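PDB 4XA8: D-isomer specific 2-hydroxyacid dehydrogenase NAD-binding, which binds NADPH and probably acts as an NAD(P)-dependent oxidoreductase of the D-isomer specific 2-hydroxyacid dehydrogenase family. Local coordinates for residues 44-58 with 66-78. Numbering follows the deposited sequence.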
# COMPACT_ATOMS: atom_id res chain seq x y z
N HIS A 44 22.37 28.10 13.21
CA HIS A 44 22.19 29.41 13.82
C HIS A 44 20.87 29.48 14.56
O HIS A 44 19.81 29.16 14.01
CB HIS A 44 22.21 30.55 12.81
CG HIS A 44 21.90 31.87 13.44
ND1 HIS A 44 22.58 32.33 14.55
CD2 HIS A 44 20.95 32.79 13.17
CE1 HIS A 44 22.09 33.50 14.91
NE2 HIS A 44 21.10 33.81 14.08
N VAL A 45 20.93 29.93 15.80
CA VAL A 45 19.75 30.03 16.64
C VAL A 45 19.86 31.40 17.32
O VAL A 45 20.95 31.79 17.75
CB VAL A 45 19.68 28.85 17.63
CG1 VAL A 45 20.89 28.79 18.57
CG2 VAL A 45 18.39 28.87 18.43
N GLU A 46 18.75 32.15 17.36
CA GLU A 46 18.69 33.43 18.07
C GLU A 46 18.69 33.24 19.59
O GLU A 46 18.36 32.16 20.10
CB GLU A 46 17.43 34.21 17.67
CG GLU A 46 17.40 34.70 16.23
CD GLU A 46 16.28 35.72 15.98
OE1 GLU A 46 16.31 36.82 16.57
OE2 GLU A 46 15.36 35.42 15.17
N GLY A 47 19.05 34.31 20.30
CA GLY A 47 18.91 34.36 21.75
C GLY A 47 20.19 33.98 22.49
O GLY A 47 21.14 33.50 21.88
N ASP A 48 20.20 34.20 23.82
CA ASP A 48 21.35 33.87 24.68
C ASP A 48 21.56 32.35 24.82
O ASP A 48 20.74 31.67 25.42
CB ASP A 48 21.18 34.52 26.07
CG ASP A 48 22.42 34.38 26.95
OD1 ASP A 48 23.33 33.57 26.63
OD2 ASP A 48 22.47 35.08 27.99
N PRO A 49 22.66 31.83 24.26
CA PRO A 49 22.82 30.35 24.28
C PRO A 49 23.08 29.76 25.68
O PRO A 49 22.86 28.58 25.90
CB PRO A 49 24.03 30.10 23.35
CG PRO A 49 24.70 31.41 23.19
CD PRO A 49 23.67 32.48 23.41
N GLU A 50 23.51 30.58 26.62
CA GLU A 50 23.62 30.14 28.01
C GLU A 50 22.28 29.76 28.62
O GLU A 50 22.24 28.99 29.59
CB GLU A 50 24.32 31.22 28.86
CG GLU A 50 25.78 31.39 28.46
CD GLU A 50 26.58 32.18 29.46
OE1 GLU A 50 26.62 33.42 29.32
OE2 GLU A 50 27.16 31.56 30.38
N GLU A 51 21.17 30.24 28.05
CA GLU A 51 19.84 29.95 28.59
C GLU A 51 19.28 28.64 28.09
O GLU A 51 18.24 28.18 28.56
CB GLU A 51 18.86 31.10 28.29
CG GLU A 51 19.18 32.37 29.07
CD GLU A 51 18.28 33.55 28.73
OE1 GLU A 51 18.24 34.53 29.50
OE2 GLU A 51 17.61 33.53 27.68
N VAL A 52 19.97 28.02 27.12
CA VAL A 52 19.52 26.78 26.49
C VAL A 52 19.93 25.59 27.33
O VAL A 52 21.11 25.38 27.60
CB VAL A 52 20.14 26.61 25.09
CG1 VAL A 52 19.80 25.25 24.52
CG2 VAL A 52 19.62 27.70 24.17
N ARG A 53 18.95 24.80 27.75
CA ARG A 53 19.23 23.70 28.65
C ARG A 53 18.79 22.34 28.12
O ARG A 53 19.20 21.30 28.63
CB ARG A 53 18.60 23.99 30.00
CG ARG A 53 19.23 25.20 30.67
CD ARG A 53 18.43 25.62 31.88
NE ARG A 53 18.75 24.82 33.06
CZ ARG A 53 18.19 24.99 34.26
NH1 ARG A 53 17.27 25.92 34.46
NH2 ARG A 53 18.55 24.20 35.26
N TYR A 54 18.00 22.35 27.06
CA TYR A 54 17.52 21.12 26.45
C TYR A 54 17.72 21.23 24.94
O TYR A 54 17.57 22.31 24.38
CB TYR A 54 16.05 20.90 26.83
CG TYR A 54 15.68 21.50 28.19
CD1 TYR A 54 16.08 20.90 29.39
CD2 TYR A 54 14.97 22.69 28.27
CE1 TYR A 54 15.75 21.45 30.61
CE2 TYR A 54 14.64 23.27 29.49
CZ TYR A 54 15.04 22.64 30.65
OH TYR A 54 14.72 23.22 31.85
N ALA A 55 18.11 20.11 24.32
CA ALA A 55 18.26 20.02 22.86
C ALA A 55 17.47 18.83 22.30
O ALA A 55 17.66 17.69 22.72
CB ALA A 55 19.74 19.92 22.50
N LEU A 56 16.57 19.13 21.36
CA LEU A 56 15.82 18.13 20.62
C LEU A 56 16.34 18.13 19.20
O LEU A 56 16.19 19.12 18.49
CB LEU A 56 14.33 18.49 20.65
CG LEU A 56 13.37 17.64 19.81
CD1 LEU A 56 13.40 16.23 20.34
CD2 LEU A 56 11.97 18.25 19.90
N VAL A 57 17.00 17.06 18.80
CA VAL A 57 17.80 17.10 17.58
C VAL A 57 17.76 15.84 16.72
O VAL A 57 17.54 14.72 17.22
CB VAL A 57 19.30 17.35 17.90
CG1 VAL A 57 19.52 18.63 18.67
CG2 VAL A 57 19.88 16.17 18.66
N TRP A 58 18.01 16.04 15.42
CA TRP A 58 18.39 14.95 14.52
C TRP A 58 19.66 15.32 13.72
O TRP A 58 19.70 16.31 12.99
CB TRP A 58 17.24 14.57 13.59
CG TRP A 58 17.54 13.40 12.72
CD1 TRP A 58 18.01 13.44 11.43
CD2 TRP A 58 17.45 12.01 13.06
NE1 TRP A 58 18.16 12.17 10.94
CE2 TRP A 58 17.84 11.27 11.92
CE3 TRP A 58 17.09 11.32 14.23
CZ2 TRP A 58 17.86 9.87 11.90
CZ3 TRP A 58 17.11 9.92 14.21
CH2 TRP A 58 17.49 9.21 13.06
N ALA A 66 28.42 22.42 21.29
CA ALA A 66 29.39 23.26 21.98
C ALA A 66 28.86 24.66 22.14
O ALA A 66 29.43 25.45 22.89
CB ALA A 66 30.72 23.29 21.25
N ARG A 67 27.81 24.98 21.42
CA ARG A 67 27.17 26.28 21.55
C ARG A 67 26.49 26.49 22.90
O ARG A 67 26.14 27.61 23.24
CB ARG A 67 26.07 26.45 20.49
CG ARG A 67 26.50 26.61 19.04
CD ARG A 67 25.22 26.44 18.21
NE ARG A 67 25.36 26.65 16.78
CZ ARG A 67 25.28 27.83 16.16
NH1 ARG A 67 25.10 28.94 16.85
NH2 ARG A 67 25.42 27.89 14.84
N PHE A 68 26.22 25.40 23.64
CA PHE A 68 25.26 25.43 24.75
C PHE A 68 25.92 24.86 25.98
O PHE A 68 25.75 23.67 26.28
CB PHE A 68 24.01 24.60 24.35
CG PHE A 68 23.45 24.96 22.99
CD1 PHE A 68 22.92 26.22 22.78
CD2 PHE A 68 23.47 24.06 21.94
CE1 PHE A 68 22.42 26.58 21.54
CE2 PHE A 68 22.99 24.41 20.70
CZ PHE A 68 22.46 25.67 20.49
N PRO A 69 26.73 25.68 26.69
CA PRO A 69 27.49 25.14 27.83
C PRO A 69 26.63 24.58 28.98
O PRO A 69 27.06 23.65 29.64
CB PRO A 69 28.37 26.33 28.28
CG PRO A 69 27.72 27.55 27.76
CD PRO A 69 26.85 27.14 26.58
N ASN A 70 25.41 25.10 29.16
CA ASN A 70 24.51 24.71 30.27
C ASN A 70 23.46 23.63 29.90
O ASN A 70 22.49 23.40 30.65
CB ASN A 70 23.81 25.96 30.79
CG ASN A 70 24.78 27.00 31.27
OD1 ASN A 70 25.78 26.67 31.88
ND2 ASN A 70 24.49 28.28 31.00
N LEU A 71 23.64 23.00 28.75
CA LEU A 71 22.81 21.84 28.34
C LEU A 71 22.76 20.75 29.44
O LEU A 71 23.81 20.34 30.00
CB LEU A 71 23.41 21.25 27.07
CG LEU A 71 22.59 20.48 26.06
CD1 LEU A 71 21.40 21.32 25.63
CD2 LEU A 71 23.53 20.16 24.91
N LYS A 72 21.53 20.32 29.73
CA LYS A 72 21.24 19.34 30.78
C LYS A 72 20.63 18.04 30.26
O LYS A 72 20.61 17.03 30.99
CB LYS A 72 20.30 19.98 31.81
CG LYS A 72 20.93 21.21 32.52
CD LYS A 72 20.61 21.27 34.01
CE LYS A 72 21.57 22.20 34.74
NZ LYS A 72 21.89 21.77 36.13
N LEU A 73 20.13 18.08 29.01
CA LEU A 73 19.31 17.03 28.44
C LEU A 73 19.35 17.09 26.91
O LEU A 73 19.17 18.16 26.32
CB LEU A 73 17.86 17.18 28.95
CG LEU A 73 16.81 16.20 28.40
CD1 LEU A 73 17.21 14.78 28.76
CD2 LEU A 73 15.41 16.51 28.94
N VAL A 74 19.64 15.96 26.28
CA VAL A 74 19.47 15.80 24.84
C VAL A 74 18.36 14.80 24.54
O VAL A 74 18.23 13.78 25.24
CB VAL A 74 20.76 15.33 24.16
CG1 VAL A 74 20.53 15.04 22.68
CG2 VAL A 74 21.81 16.39 24.31
N ILE A 75 17.56 15.12 23.53
CA ILE A 75 16.48 14.26 23.08
C ILE A 75 16.67 14.02 21.58
O ILE A 75 16.68 14.96 20.79
CB ILE A 75 15.07 14.86 23.32
CG1 ILE A 75 14.89 15.38 24.76
CG2 ILE A 75 14.01 13.81 23.00
CD1 ILE A 75 15.09 16.88 24.94
N ASN A 76 16.85 12.77 21.19
CA ASN A 76 17.06 12.42 19.80
C ASN A 76 15.71 12.21 19.10
O ASN A 76 14.85 11.50 19.62
CB ASN A 76 17.94 11.16 19.73
CG ASN A 76 18.48 10.89 18.33
OD1 ASN A 76 18.25 9.83 17.76
ND2 ASN A 76 19.17 11.85 17.77
N LEU A 77 15.50 12.82 17.94
CA LEU A 77 14.19 12.77 17.26
C LEU A 77 13.88 11.45 16.55
O LEU A 77 13.66 11.43 15.34
CB LEU A 77 14.05 13.90 16.23
CG LEU A 77 13.70 15.28 16.77
CD1 LEU A 77 14.11 16.40 15.82
CD2 LEU A 77 12.20 15.30 17.05
N GLY A 78 13.81 10.37 17.31
CA GLY A 78 13.48 9.05 16.77
C GLY A 78 13.45 8.12 17.96
O GLY A 78 14.05 8.45 19.00
O HOH W 1 23.54 26.60 27.33
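Asn-70 reaches across to Glu-50 with its amide, carried there by CG standing opposite the carbonyl carbon (chi1 -59°): ND2 lies 2.7 Å from Glu-50 O, the N-H...O line is nearly straight at 177°, and the donor arrives in the carbonyl plane on a lone pair. Beside this bond a water donates to Pro-49 O and Val-52 O and accepts from Asn-70 N, with 3.0 Å between its oxygen and that N; Pro-49 O also takes Val-52 N. Arg-53 O is gripped firmly by Lys-72 N at 2.8 Å and weakly by Leu-73 N. Strands 52-57 and 73-76 then run parallel at 13°, and the bonds pass back and forth: Ala-55 N to Leu-73 O, Ile-75 N to Ala-55 O (2.7 Å), Val-57 N to Ile-75 O and Leu-77 N to Val-57 O. In the five-stranded parallel sheet of a flavodoxin-like domain, probably substrate-binding as in related 2-hydroxyacid dehydrogenases, 52-57 lies between 9-13 and 73-76, and 95-97 follows; the connection is loop with a 3-10 segment ending at Arg-67 and a type I turn from Phe-68 to Leu-71. On the face of Tyr-54 and Leu-73, packed by helix 290-306, Leu-56 CD1 meets Ile-75 CG2 and, just past the strand end, Leu-77 CD2 at 3.6 Å, the two leucines crossing at about a right angle. On the other, Leu-71 CD1 rests 3.8 Å from Ala-55 CB. Phe-68 presents its ring edge to Val-45 CG1 and Pro-49 O; Val-52 CB approaches obliquely, 3.6 Å from Phe-68 CD1. Replacing Phe-68 with an alanine would probably open a gap between Val-45 and Val-52. Arg-53 NH2 and Lys-72 NZ, like charges, lie 4.2 Å apart; the salt bridge from Arg-53 NH2 to Glu-305 OE2 probably offsets this, and Arg-53 NH1 donates to Ser-7 O.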